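Local coordinates for 16S rRNA (guanine(1405)-N(7))-methyltransferase (Klebsiella pneumoniae, PDB 6PI9), which probably methylates the N7 position of guanine 1405 in 16S rRNA, using S-adenosyl-L-methionine, and so confers resistance to various aminoglycosides, at residues Pro207-Thr212 against Tyr255-Thr260. Residues are numbered along the deposited sequence; the frame is centred on the assembly and turned at random.
Sequences PRLVVT and YLVERT
Leu209 and Val257 face each other as a hydrogen-bonded antiparallel pair: Leu209 N donates a hydrogen bond to Val257 O at 2.8 Å, and Val257 N donates one back to Leu209 O. Their side chains meet at the base, CB to CB at 4.0 Å. Two residues along, Val211 and Tyr255 are joined in the same reciprocal way, and Val211 CG2 reaches diagonally to Val257 CG2 at 4.2 Å. The Tyr255 ring turns outward from the pair, leaving Val211 O at its edge, in plane; Phe233 of helix 225-236 lies against Tyr255, Val211 and Val257. On the other face Val210 and Leu256 run side by side, CG2 to CD2 at 4.1 Å, packed against helix 100-111, Val210 on Val107 and Leu111, Leu256 on Phe110. This is the buried end of the contact, where strand 252-259 pairs with strand 208-214. In the Rossmann-like methyltransferase fold, with strand order 3-2-1-4-5-7-6, strand 252-259 is the antiparallel seventh, inserted between the fifth and sixth. Toward Pro207 the packing gives way to charge and water. Arg208, extended from CG to NE, lies alongside Glu258, whose OE2 approaches obliquely, 2.8 Å from both Arg208 NH1 and its salt-bridge partner Arg208 NH2, guanidinium and carboxylate planes 65° apart. Arg244 forms a second salt bridge to that same oxygen, which probably offsets the closeness of the two arginines. At the exposed Pro207, the carbonyl oxygen accepts Arg259 N at 3.0 Å, and a water donates both to it and to Arg259 O. The Arg259 side chain, bent at chi3 (-75°), swings its NH2 to Leu201 O.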
loop_
_atom_site.group_PDB
_atom_site.type_symbol
_atom_site.label_atom_id
_atom_site.label_comp_id
_atom_site.label_asym_id
_atom_site.label_seq_id
_atom_site.Cartn_x
_atom_site.Cartn_y
_atom_site.Cartn_z
ATOM N N PRO A 207 -5.057 30.435 -1.543
ATOM C CA PRO A 207 -4.057 30.936 -2.493
ATOM C C PRO A 207 -2.768 30.141 -2.520
ATOM O O PRO A 207 -1.984 30.315 -3.472
ATOM C CB PRO A 207 -3.799 32.359 -1.996
ATOM C CG PRO A 207 -4.093 32.304 -0.549
ATOM C CD PRO A 207 -5.240 31.352 -0.402
ATOM N N ARG A 208 -2.488 29.308 -1.509
ATOM C CA ARG A 208 -1.242 28.546 -1.484
ATOM C C ARG A 208 -1.615 27.101 -1.260
ATOM O O ARG A 208 -2.494 26.823 -0.448
ATOM C CB ARG A 208 -0.289 29.020 -0.380
ATOM C CG ARG A 208 0.437 30.324 -0.761
ATOM C CD ARG A 208 0.950 31.094 0.429
ATOM N NE ARG A 208 2.147 31.917 0.148
ATOM C CZ ARG A 208 2.223 32.886 -0.766
ATOM N NH1 ARG A 208 1.185 33.149 -1.570
ATOM N NH2 ARG A 208 3.354 33.588 -0.900
ATOM N N LEU A 209 -0.953 26.185 -1.976
ATOM C CA LEU A 209 -1.217 24.758 -1.883
ATOM C C LEU A 209 0.108 24.055 -1.644
ATOM O O LEU A 209 1.133 24.457 -2.203
ATOM C CB LEU A 209 -1.838 24.182 -3.169
ATOM C CG LEU A 209 -3.035 24.958 -3.709
ATOM C CD1 LEU A 209 -3.486 24.262 -4.969
ATOM C CD2 LEU A 209 -4.214 25.021 -2.701
ATOM N N VAL A 210 0.088 23.014 -0.821
ATOM C CA VAL A 210 1.236 22.114 -0.653
ATOM C C VAL A 210 0.805 20.784 -1.202
ATOM O O VAL A 210 -0.130 20.178 -0.672
ATOM C CB VAL A 210 1.647 21.978 0.822
ATOM C CG1 VAL A 210 2.835 20.988 0.956
ATOM C CG2 VAL A 210 2.001 23.359 1.376
ATOM N N VAL A 211 1.455 20.319 -2.269
ATOM C CA VAL A 211 1.029 19.092 -2.960
ATOM C C VAL A 211 2.189 18.124 -2.900
ATOM O O VAL A 211 3.317 18.510 -3.227
ATOM C CB VAL A 211 0.663 19.372 -4.434
ATOM C CG1 VAL A 211 0.323 18.048 -5.199
ATOM C CG2 VAL A 211 -0.464 20.452 -4.544
ATOM N N THR A 212 1.965 16.907 -2.402
ATOM C CA THR A 212 3.099 16.004 -2.276
ATOM C C THR A 212 2.812 14.631 -2.862
ATOM O O THR A 212 1.666 14.186 -2.980
ATOM C CB THR A 212 3.558 15.805 -0.836
ATOM O OG1 THR A 212 2.654 14.897 -0.195
ATOM C CG2 THR A 212 3.606 17.142 -0.115
ATOM N N TYR A 255 5.737 19.967 -3.471
ATOM C CA TYR A 255 5.565 21.144 -4.321
ATOM C C TYR A 255 4.885 22.251 -3.525
ATOM O O TYR A 255 3.845 22.018 -2.905
ATOM C CB TYR A 255 4.629 20.851 -5.497
ATOM C CG TYR A 255 5.269 20.027 -6.588
ATOM C CD1 TYR A 255 5.953 20.627 -7.627
ATOM C CD2 TYR A 255 5.168 18.639 -6.577
ATOM C CE1 TYR A 255 6.535 19.840 -8.645
ATOM C CE2 TYR A 255 5.755 17.873 -7.579
ATOM C CZ TYR A 255 6.414 18.463 -8.580
ATOM O OH TYR A 255 6.977 17.675 -9.581
ATOM N N LEU A 256 5.440 23.461 -3.583
ATOM C CA LEU A 256 4.774 24.641 -3.035
ATOM C C LEU A 256 4.169 25.393 -4.214
ATOM O O LEU A 256 4.893 25.792 -5.133
ATOM C CB LEU A 256 5.792 25.517 -2.285
ATOM C CG LEU A 256 6.636 24.814 -1.206
ATOM C CD1 LEU A 256 7.581 25.820 -0.472
ATOM C CD2 LEU A 256 5.741 24.066 -0.211
ATOM N N VAL A 257 2.871 25.603 -4.184
ATOM C CA VAL A 257 2.111 26.008 -5.352
ATOM C C VAL A 257 1.358 27.281 -5.014
ATOM O O VAL A 257 0.707 27.361 -3.969
ATOM C CB VAL A 257 1.134 24.901 -5.765
ATOM C CG1 VAL A 257 0.266 25.339 -6.926
ATOM C CG2 VAL A 257 1.922 23.623 -6.062
ATOM N N GLU A 258 1.388 28.236 -5.933
ATOM C CA GLU A 258 0.822 29.554 -5.694
ATOM C C GLU A 258 -0.217 29.875 -6.751
ATOM O O GLU A 258 -0.089 29.483 -7.916
ATOM C CB GLU A 258 1.913 30.600 -5.697
ATOM C CG GLU A 258 1.750 31.632 -4.663
ATOM C CD GLU A 258 2.916 32.588 -4.666
ATOM O OE1 GLU A 258 3.631 32.653 -5.700
ATOM O OE2 GLU A 258 3.089 33.275 -3.641
ATOM N N ARG A 259 -1.283 30.527 -6.333
ATOM C CA ARG A 259 -2.331 30.870 -7.275
ATOM C C ARG A 259 -1.897 32.122 -8.023
ATOM O O ARG A 259 -1.603 33.143 -7.407
ATOM C CB ARG A 259 -3.665 31.068 -6.556
ATOM C CG ARG A 259 -4.865 30.824 -7.463
ATOM C CD ARG A 259 -6.128 30.438 -6.688
ATOM N NE ARG A 259 -6.125 29.060 -6.181
ATOM C CZ ARG A 259 -6.755 28.037 -6.768
ATOM N NH1 ARG A 259 -7.447 28.213 -7.891
ATOM N NH2 ARG A 259 -6.719 26.840 -6.228
ATOM N N THR A 260 -1.814 32.014 -9.344
ATOM C CA THR A 260 -1.490 33.140 -10.207
ATOM C C THR A 260 -2.789 33.707 -10.803
ATOM O O THR A 260 -3.788 32.989 -11.009
ATOM C CB THR A 260 -0.525 32.732 -11.331
ATOM O OG1 THR A 260 0.564 32.010 -10.761
ATOM C CG2 THR A 260 0.018 33.961 -12.037
ATOM O OXT THR A 260 -2.871 34.905 -11.071
HETATM O O HOH W 1 -1.094 32.587 -4.691
#